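Local coordinates for protein antitoxin VapB2 (Rickettsia felis, PDB 3ZVK) that neutralizes its cognate toxin VapC2, partly inhibiting that toxin's RNase activity, and binds DNA as part of the VapBC2 complex, at residues F[20-32]-F[36-48]. Residues are numbered along the deposited sequence; the frame is centred on the assembly and turned at random.
With nucleotides of chain J.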
ATOM      1  N   GLU F  20      -8.291   7.532   9.555  1.00 43.36           N
ATOM      2  CA  GLU F  20      -7.383   6.648  10.306  1.00 44.27           C
ATOM      3  C   GLU F  20      -7.996   5.286  10.655  1.00 50.91           C
ATOM      4  O   GLU F  20      -7.250   4.325  10.851  1.00 53.55           O
ATOM      5  CB  GLU F  20      -6.782   7.346  11.553  1.00 45.98           C
ATOM      6  CG  GLU F  20      -7.762   7.711  12.655  1.00 53.71           C
ATOM      7  CD  GLU F  20      -8.234   9.150  12.674  1.00 75.67           C
ATOM      8  OE1 GLU F  20      -8.357   9.766  11.588  1.00 61.65           O
ATOM      9  OE2 GLU F  20      -8.476   9.666  13.791  1.00 78.20           O
ATOM     10  N   PHE F  21      -9.342   5.192  10.698  1.00 45.95           N
ATOM     11  CA  PHE F  21     -10.042   3.952  11.030  1.00 44.88           C
ATOM     12  C   PHE F  21     -10.678   3.233   9.832  1.00 50.24           C
ATOM     13  O   PHE F  21     -11.546   2.357  10.009  1.00 51.80           O
ATOM     14  CB  PHE F  21     -11.050   4.197  12.161  1.00 46.00           C
ATOM     15  CG  PHE F  21     -10.407   4.725  13.416  1.00 47.83           C
ATOM     16  CD1 PHE F  21      -9.469   3.966  14.113  1.00 50.70           C
ATOM     17  CD2 PHE F  21     -10.723   5.983  13.896  1.00 49.92           C
ATOM     18  CE1 PHE F  21      -8.889   4.449  15.284  1.00 52.05           C
ATOM     19  CE2 PHE F  21     -10.152   6.459  15.081  1.00 52.62           C
ATOM     20  CZ  PHE F  21      -9.245   5.688  15.766  1.00 51.02           C
ATOM     21  N   ARG F  22     -10.228   3.575   8.623  1.00 45.05           N
ATOM     22  CA  ARG F  22     -10.723   2.957   7.402  1.00 45.20           C
ATOM     23  C   ARG F  22     -10.340   1.488   7.343  1.00 50.89           C
ATOM     24  O   ARG F  22      -9.251   1.095   7.792  1.00 47.73           O
ATOM     25  CB  ARG F  22     -10.193   3.674   6.157  1.00 44.24           C
ATOM     26  CG  ARG F  22     -10.943   4.951   5.838  1.00 51.59           C
ATOM     27  CD  ARG F  22     -10.260   5.662   4.684  1.00 44.60           C
ATOM     28  NE  ARG F  22     -10.999   6.847   4.275  1.00 45.11           N
ATOM     29  CZ  ARG F  22     -10.540   7.745   3.415  1.00 59.88           C
ATOM     30  NH1 ARG F  22      -9.331   7.608   2.884  1.00 49.55           N
ATOM     31  NH2 ARG F  22     -11.277   8.796   3.090  1.00 47.00           N
ATOM     32  N   PHE F  23     -11.274   0.673   6.830  1.00 50.97           N
ATOM     33  CA  PHE F  23     -11.086  -0.766   6.673  1.00 51.63           C
ATOM     34  C   PHE F  23     -10.673  -1.048   5.237  1.00 58.23           C
ATOM     35  O   PHE F  23     -11.034  -0.288   4.331  1.00 56.13           O
ATOM     36  CB  PHE F  23     -12.367  -1.510   7.037  1.00 53.03           C
ATOM     37  CG  PHE F  23     -12.639  -1.587   8.524  1.00 55.34           C
ATOM     38  CD1 PHE F  23     -13.378  -0.596   9.169  1.00 55.84           C
ATOM     39  CD2 PHE F  23     -12.191  -2.675   9.279  1.00 58.90           C
ATOM     40  CE1 PHE F  23     -13.651  -0.682  10.540  1.00 58.25           C
ATOM     41  CE2 PHE F  23     -12.464  -2.760  10.655  1.00 59.21           C
ATOM     42  CZ  PHE F  23     -13.192  -1.766  11.274  1.00 57.20           C
ATOM     43  N   SER F  24      -9.890  -2.118   5.031  1.00 58.78           N
ATOM     44  CA  SER F  24      -9.461  -2.524   3.690  1.00 59.19           C
ATOM     45  C   SER F  24     -10.327  -3.679   3.206  1.00 64.36           C
ATOM     46  O   SER F  24     -10.106  -4.182   2.115  1.00 65.24           O
ATOM     47  CB  SER F  24      -7.973  -2.862   3.656  1.00 62.51           C
ATOM     48  OG  SER F  24      -7.702  -4.037   4.399  1.00 72.97           O
ATOM     49  N   VAL F  25     -11.341  -4.058   4.002  1.00 62.17           N
ATOM     50  CA  VAL F  25     -12.318  -5.121   3.696  1.00 63.48           C
ATOM     51  C   VAL F  25     -13.682  -4.472   3.376  1.00 65.90           C
ATOM     52  O   VAL F  25     -13.873  -3.300   3.681  1.00 64.11           O
ATOM     53  CB  VAL F  25     -12.413  -6.185   4.832  1.00 69.26           C
ATOM     54  CG1 VAL F  25     -11.103  -6.953   4.969  1.00 69.58           C
ATOM     55  CG2 VAL F  25     -12.804  -5.551   6.164  1.00 69.22           C
ATOM     56  N   LYS F  26     -14.615  -5.205   2.750  1.00 62.64           N
ATOM     57  CA  LYS F  26     -15.918  -4.617   2.398  1.00 61.99           C
ATOM     58  C   LYS F  26     -17.005  -5.003   3.398  1.00 64.56           C
ATOM     59  O   LYS F  26     -18.104  -4.441   3.384  1.00 64.38           O
ATOM     60  CB  LYS F  26     -16.312  -4.959   0.950  1.00 64.88           C
ATOM     61  CG  LYS F  26     -15.389  -4.269  -0.063  1.00 71.50           C
ATOM     62  CD  LYS F  26     -16.132  -3.747  -1.275  1.00 80.13           C
ATOM     63  CE  LYS F  26     -15.488  -2.539  -1.943  1.00 81.19           C
ATOM     64  NZ  LYS F  26     -14.187  -2.827  -2.608  1.00 82.93           N
ATOM     65  N   GLU F  27     -16.667  -5.947   4.292  1.00 58.65           N
ATOM     66  CA  GLU F  27     -17.541  -6.453   5.325  1.00 58.68           C
ATOM     67  C   GLU F  27     -16.800  -6.526   6.653  1.00 60.60           C
ATOM     68  O   GLU F  27     -15.596  -6.778   6.681  1.00 59.81           O
ATOM     69  CB  GLU F  27     -18.062  -7.841   4.942  1.00 61.81           C
ATOM     70  CG  GLU F  27     -19.248  -7.805   3.995  1.00 76.01           C
ATOM     71  CD  GLU F  27     -19.927  -9.139   3.750  1.00104.70           C
ATOM     72  OE1 GLU F  27     -19.213 -10.125   3.452  1.00105.08           O
ATOM     73  OE2 GLU F  27     -21.176  -9.198   3.851  1.00 94.72           O
ATOM     74  N   VAL F  28     -17.527  -6.314   7.758  1.00 55.99           N
ATOM     75  CA  VAL F  28     -16.991  -6.396   9.112  1.00 55.13           C
ATOM     76  C   VAL F  28     -17.912  -7.174  10.013  1.00 59.14           C
ATOM     77  O   VAL F  28     -19.117  -7.223   9.788  1.00 60.89           O
ATOM     78  CB  VAL F  28     -16.643  -5.020   9.750  1.00 58.32           C
ATOM     79  CG1 VAL F  28     -15.395  -4.401   9.131  1.00 57.28           C
ATOM     80  CG2 VAL F  28     -17.825  -4.050   9.747  1.00 57.75           C
ATOM     81  N   SER F  29     -17.342  -7.746  11.063  1.00 55.94           N
ATOM     82  CA  SER F  29     -18.063  -8.470  12.106  1.00 56.89           C
ATOM     83  C   SER F  29     -18.540  -7.415  13.136  1.00 61.00           C
ATOM     84  O   SER F  29     -17.785  -6.502  13.450  1.00 58.73           O
ATOM     85  CB  SER F  29     -17.136  -9.495  12.761  1.00 59.34           C
ATOM     86  OG  SER F  29     -16.416  -9.000  13.886  1.00 70.90           O
ATOM     87  N   VAL F  30     -19.776  -7.500  13.621  1.00 60.18           N
ATOM     88  CA  VAL F  30     -20.298  -6.569  14.635  1.00 60.47           C
ATOM     89  C   VAL F  30     -20.665  -7.379  15.860  1.00 66.73           C
ATOM     90  O   VAL F  30     -21.514  -8.265  15.772  1.00 69.46           O
ATOM     91  CB  VAL F  30     -21.507  -5.697  14.180  1.00 64.69           C
ATOM     92  CG1 VAL F  30     -21.852  -4.638  15.223  1.00 64.43           C
ATOM     93  CG2 VAL F  30     -21.269  -5.065  12.825  1.00 63.37           C
ATOM     94  N   ILE F  31     -20.035  -7.071  16.998  1.00 62.05           N
ATOM     95  CA  ILE F  31     -20.242  -7.757  18.277  1.00 62.39           C
ATOM     96  C   ILE F  31     -20.518  -6.737  19.405  1.00 64.47           C
ATOM     97  O   ILE F  31     -19.810  -5.741  19.495  1.00 62.28           O
ATOM     98  CB  ILE F  31     -19.014  -8.690  18.552  1.00 65.72           C
ATOM     99  CG1 ILE F  31     -19.183 -10.014  17.789  1.00 66.99           C
ATOM    100  CG2 ILE F  31     -18.780  -8.978  20.040  1.00 66.82           C
ATOM    101  CD1 ILE F  31     -17.989 -10.380  17.008  1.00 72.15           C
ATOM    102  N   PRO F  32     -21.535  -6.937  20.258  1.00 62.86           N
ATOM    103  CA  PRO F  32     -21.760  -5.973  21.357  1.00 63.03           C
ATOM    104  C   PRO F  32     -20.684  -6.056  22.456  1.00 65.93           C
ATOM    105  O   PRO F  32     -20.118  -7.119  22.692  1.00 65.58           O
ATOM    106  CB  PRO F  32     -23.159  -6.350  21.891  1.00 66.14           C
ATOM    107  CG  PRO F  32     -23.321  -7.775  21.553  1.00 71.52           C
ATOM    108  CD  PRO F  32     -22.492  -8.060  20.313  1.00 66.42           C
ATOM    109  N   GLY F  36     -21.575  -0.320  23.797  1.00 65.84           N
ATOM    110  CA  GLY F  36     -21.103  -0.194  22.421  1.00 64.35           C
ATOM    111  C   GLY F  36     -20.968  -1.468  21.615  1.00 66.89           C
ATOM    112  O   GLY F  36     -21.616  -2.479  21.900  1.00 68.31           O
ATOM    113  N   ILE F  37     -20.142  -1.406  20.571  1.00 60.57           N
ATOM    114  CA  ILE F  37     -19.909  -2.517  19.652  1.00 60.03           C
ATOM    115  C   ILE F  37     -18.458  -2.613  19.209  1.00 64.53           C
ATOM    116  O   ILE F  37     -17.778  -1.596  19.094  1.00 64.62           O
ATOM    117  CB  ILE F  37     -20.835  -2.433  18.397  1.00 62.77           C
ATOM    118  CG1 ILE F  37     -20.736  -1.058  17.688  1.00 61.62           C
ATOM    119  CG2 ILE F  37     -22.285  -2.812  18.718  1.00 64.52           C
ATOM    120  CD1 ILE F  37     -21.388  -0.952  16.302  1.00 55.79           C
ATOM    121  N   VAL F  38     -18.020  -3.824  18.869  1.00 61.24           N
ATOM    122  CA  VAL F  38     -16.700  -4.065  18.296  1.00 60.51           C
ATOM    123  C   VAL F  38     -16.916  -4.378  16.809  1.00 62.02           C
ATOM    124  O   VAL F  38     -17.804  -5.177  16.478  1.00 62.80           O
ATOM    125  CB  VAL F  38     -15.925  -5.218  18.999  1.00 65.48           C
ATOM    126  CG1 VAL F  38     -14.566  -5.466  18.332  1.00 63.97           C
ATOM    127  CG2 VAL F  38     -15.731  -4.923  20.476  1.00 65.77           C
ATOM    128  N   LEU F  39     -16.122  -3.732  15.933  1.00 54.46           N
ATOM    129  CA  LEU F  39     -16.117  -3.961  14.492  1.00 53.77           C
ATOM    130  C   LEU F  39     -14.731  -4.529  14.169  1.00 58.74           C
ATOM    131  O   LEU F  39     -13.714  -3.955  14.577  1.00 58.78           O
ATOM    132  CB  LEU F  39     -16.391  -2.677  13.654  1.00 52.89           C
ATOM    133  CG  LEU F  39     -17.571  -1.752  13.968  1.00 57.90           C
ATOM    134  CD1 LEU F  39     -17.591  -0.627  12.992  1.00 57.51           C
ATOM    135  CD2 LEU F  39     -18.882  -2.425  13.798  1.00 62.91           C
ATOM    136  N   GLN F  40     -14.686  -5.683  13.495  1.00 56.06           N
ATOM    137  CA  GLN F  40     -13.424  -6.339  13.129  1.00 56.26           C
ATOM    138  C   GLN F  40     -13.421  -6.739  11.646  1.00 63.24           C
ATOM    139  O   GLN F  40     -14.464  -7.172  11.154  1.00 63.72           O
ATOM    140  CB  GLN F  40     -13.135  -7.569  14.022  1.00 58.03           C
ATOM    141  CG  GLN F  40     -12.791  -7.295  15.510  1.00 55.87           C
ATOM    142  CD  GLN F  40     -11.575  -6.424  15.818  1.00 64.81           C
ATOM    143  OE1 GLN F  40     -11.557  -5.681  16.816  1.00 50.84           O
ATOM    144  NE2 GLN F  40     -10.512  -6.522  15.011  1.00 55.10           N
ATOM    145  N   PRO F  41     -12.280  -6.627  10.911  1.00 62.10           N
ATOM    146  CA  PRO F  41     -12.290  -7.002   9.479  1.00 62.81           C
ATOM    147  C   PRO F  41     -12.747  -8.438   9.213  1.00 71.85           C
ATOM    148  O   PRO F  41     -12.188  -9.383   9.769  1.00 73.04           O
ATOM    149  CB  PRO F  41     -10.849  -6.747   9.013  1.00 63.58           C
ATOM    150  CG  PRO F  41     -10.041  -6.595  10.257  1.00 67.58           C
ATOM    151  CD  PRO F  41     -10.953  -6.113  11.326  1.00 63.31           C
ATOM    152  N   LEU F  42     -13.805  -8.587   8.399  1.00 71.09           N
ATOM    153  CA  LEU F  42     -14.386  -9.884   8.058  1.00 73.26           C
ATOM    154  C   LEU F  42     -14.309 -10.197   6.546  1.00 82.28           C
ATOM    155  O   LEU F  42     -15.313 -10.056   5.824  1.00 82.34           O
ATOM    156  CB  LEU F  42     -15.825  -9.971   8.577  1.00 73.44           C
ATOM    157  CG  LEU F  42     -16.443 -11.345   8.642  1.00 78.21           C
ATOM    158  CD1 LEU F  42     -16.284 -11.949  10.029  1.00 79.33           C
ATOM    159  CD2 LEU F  42     -17.877 -11.268   8.285  1.00 78.36           C
ATOM    160  N   PRO F  43     -13.126 -10.624   6.032  1.00 81.01           N
ATOM    161  CA  PRO F  43     -13.065 -11.003   4.611  1.00 80.70           C
ATOM    162  C   PRO F  43     -13.556 -12.444   4.407  1.00 83.35           C
ATOM    163  O   PRO F  43     -13.372 -13.302   5.284  1.00 82.57           O
ATOM    164  CB  PRO F  43     -11.583 -10.832   4.262  1.00 82.14           C
ATOM    165  CG  PRO F  43     -10.849 -11.050   5.572  1.00 87.36           C
ATOM    166  CD  PRO F  43     -11.835 -10.877   6.715  1.00 83.08           C
ATOM    167  N   ASN F  44     -14.215 -12.695   3.257  1.00 79.84           N
ATOM    168  CA  ASN F  44     -14.715 -14.014   2.856  1.00 80.96           C
ATOM    169  C   ASN F  44     -13.499 -14.900   2.634  1.00 84.03           C
ATOM    170  O   ASN F  44     -12.548 -14.444   2.009  1.00 83.88           O
ATOM    171  CB  ASN F  44     -15.520 -13.906   1.543  1.00 82.92           C
ATOM    172  CG  ASN F  44     -16.952 -13.440   1.703  1.00108.95           C
ATOM    173  OD1 ASN F  44     -17.757 -14.049   2.433  1.00108.50           O
ATOM    174  ND2 ASN F  44     -17.322 -12.389   0.967  1.00 95.00           N
ATOM    175  N   SER F  45     -13.486 -16.127   3.168  1.00 80.44           N
ATOM    176  CA  SER F  45     -12.333 -17.016   2.962  1.00 79.94           C
ATOM    177  C   SER F  45     -12.359 -17.555   1.530  1.00 82.42           C
ATOM    178  O   SER F  45     -13.427 -17.554   0.910  1.00 82.17           O
ATOM    179  CB  SER F  45     -12.357 -18.177   3.961  1.00 84.45           C
ATOM    180  OG  SER F  45     -13.228 -19.242   3.601  1.00 90.84           O
ATOM    181  N   TRP F  46     -11.212 -18.049   1.008  1.00 78.14           N
ATOM    182  CA  TRP F  46     -11.214 -18.689  -0.307  1.00 77.88           C
ATOM    183  C   TRP F  46     -12.105 -19.934  -0.304  1.00 82.35           C
ATOM    184  O   TRP F  46     -12.699 -20.231  -1.342  1.00 82.43           O
ATOM    185  CB  TRP F  46      -9.809 -19.024  -0.800  1.00 76.41           C
ATOM    186  CG  TRP F  46      -9.139 -17.898  -1.532  1.00 75.04           C
ATOM    187  CD1 TRP F  46      -8.009 -17.241  -1.151  1.00 76.76           C
ATOM    188  CD2 TRP F  46      -9.539 -17.318  -2.788  1.00 73.59           C
ATOM    189  NE1 TRP F  46      -7.651 -16.321  -2.105  1.00 74.54           N
ATOM    190  CE2 TRP F  46      -8.577 -16.340  -3.118  1.00 76.04           C
ATOM    191  CE3 TRP F  46     -10.591 -17.561  -3.689  1.00 74.87           C
ATOM    192  CZ2 TRP F  46      -8.653 -15.581  -4.300  1.00 73.97           C
ATOM    193  CZ3 TRP F  46     -10.678 -16.794  -4.840  1.00 74.88           C
ATOM    194  CH2 TRP F  46      -9.724 -15.811  -5.132  1.00 73.84           C
ATOM    195  N   LYS F  47     -12.231 -20.629   0.874  1.00 79.10           N
ATOM    196  CA  LYS F  47     -13.095 -21.811   1.069  1.00 80.45           C
ATOM    197  C   LYS F  47     -14.557 -21.403   0.862  1.00 82.11           C
ATOM    198  O   LYS F  47     -15.282 -22.093   0.145  1.00 82.49           O
ATOM    199  CB  LYS F  47     -12.935 -22.432   2.474  1.00 84.42           C
ATOM    200  N   ASP F  48     -14.970 -20.256   1.461  1.00 77.11           N
ATOM    201  CA  ASP F  48     -16.319 -19.675   1.352  1.00 77.20           C
ATOM    202  C   ASP F  48     -16.615 -19.201  -0.058  1.00 78.81           C
ATOM    203  O   ASP F  48     -17.753 -19.304  -0.515  1.00 79.29           O
ATOM    204  CB  ASP F  48     -16.499 -18.507   2.331  1.00 78.22           C
ATOM    205  CG  ASP F  48     -16.385 -18.906   3.790  1.00 95.52           C
ATOM    206  OD1 ASP F  48     -17.046 -19.893   4.192  1.00 98.88           O
ATOM    207  OD2 ASP F  48     -15.653 -18.218   4.535  1.00102.30           O
TER
ATOM    208  P    DA J  17      -9.328  10.944   0.515  1.00 48.20           P
ATOM    209  OP1  DA J  17      -8.540   9.930   1.284  1.00 48.48           O
ATOM    210  OP2  DA J  17     -10.308  10.487  -0.484  1.00 50.13           O
ATOM    211  O5'  DA J  17     -10.023  11.934   1.564  1.00 46.83           O
ATOM    212  C5'  DA J  17      -9.254  12.288   2.760  1.00 45.48           C
ATOM    213  C4'  DA J  17     -10.090  13.049   3.777  1.00 45.29           C
ATOM    214  O4'  DA J  17     -10.655  14.235   3.164  1.00 44.41           O
ATOM    215  C3'  DA J  17     -11.282  12.226   4.246  1.00 46.95           C
ATOM    216  O3'  DA J  17     -11.259  12.247   5.659  1.00 46.00           O
ATOM    217  C2'  DA J  17     -12.498  12.830   3.516  1.00 47.92           C
ATOM    218  C1'  DA J  17     -12.067  14.273   3.259  1.00 46.31           C
ATOM    219  N9   DA J  17     -12.572  14.897   2.024  1.00 46.20           N
ATOM    220  C8   DA J  17     -12.271  14.507   0.747  1.00 44.92           C
ATOM    221  N7   DA J  17     -12.831  15.239  -0.182  1.00 45.46           N
ATOM    222  C5   DA J  17     -13.470  16.243   0.526  1.00 45.95           C
ATOM    223  C6   DA J  17     -14.220  17.365   0.116  1.00 46.88           C
ATOM    224  N6   DA J  17     -14.426  17.667  -1.167  1.00 46.70           N
ATOM    225  N1   DA J  17     -14.781  18.150   1.079  1.00 48.58           N
ATOM    226  C2   DA J  17     -14.568  17.868   2.373  1.00 48.12           C
ATOM    227  N3   DA J  17     -13.857  16.839   2.861  1.00 48.08           N
ATOM    228  C4   DA J  17     -13.334  16.049   1.888  1.00 46.49           C
TER
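Val38 N reaches Ile31 O at 2.7 Å, and Ile31 N returns the bond to Val38 O; Ser29 and Gln40 form the next such pair, tying strands 27-32 and 36-41 into an antiparallel ladder. A further bond, from Leu42 N to Glu27 O, closes the ladder. On the face carrying Val30, Ile37 and Leu39, Val30 splits its methyls: with CG1 anti to the backbone N (chi1 -172°), that branch lies 3.9 Å from Ile37 CD1, while CG2 runs beside Leu39 CD2 at 3.7 Å. Farther along, the Phe23 ring turns its edge to Pro41, CE2 standing 3.7 Å from CD, and takes Val28 CG1 over one face. Val25 CG2 packs on Pro41 CB at 3.7 Å, so the loop before the hairpin closes on its outgoing strand. The Glu27 carboxylate is salt-bridged to Lys5 of the second antitoxin subunit, whose strand also extends the sheet. In the loop before strand 27-32, Arg22 NH1 donates to OP1 of DA17 of chain J at 2.9 Å. Beyond the ladder, Ser45 and Asp48 form a capping box at the start of the toxin-contacting helix. This hairpin belongs to the dimeric, DNA-binding SpoVT-AbrB fold of MazE-like antitoxins.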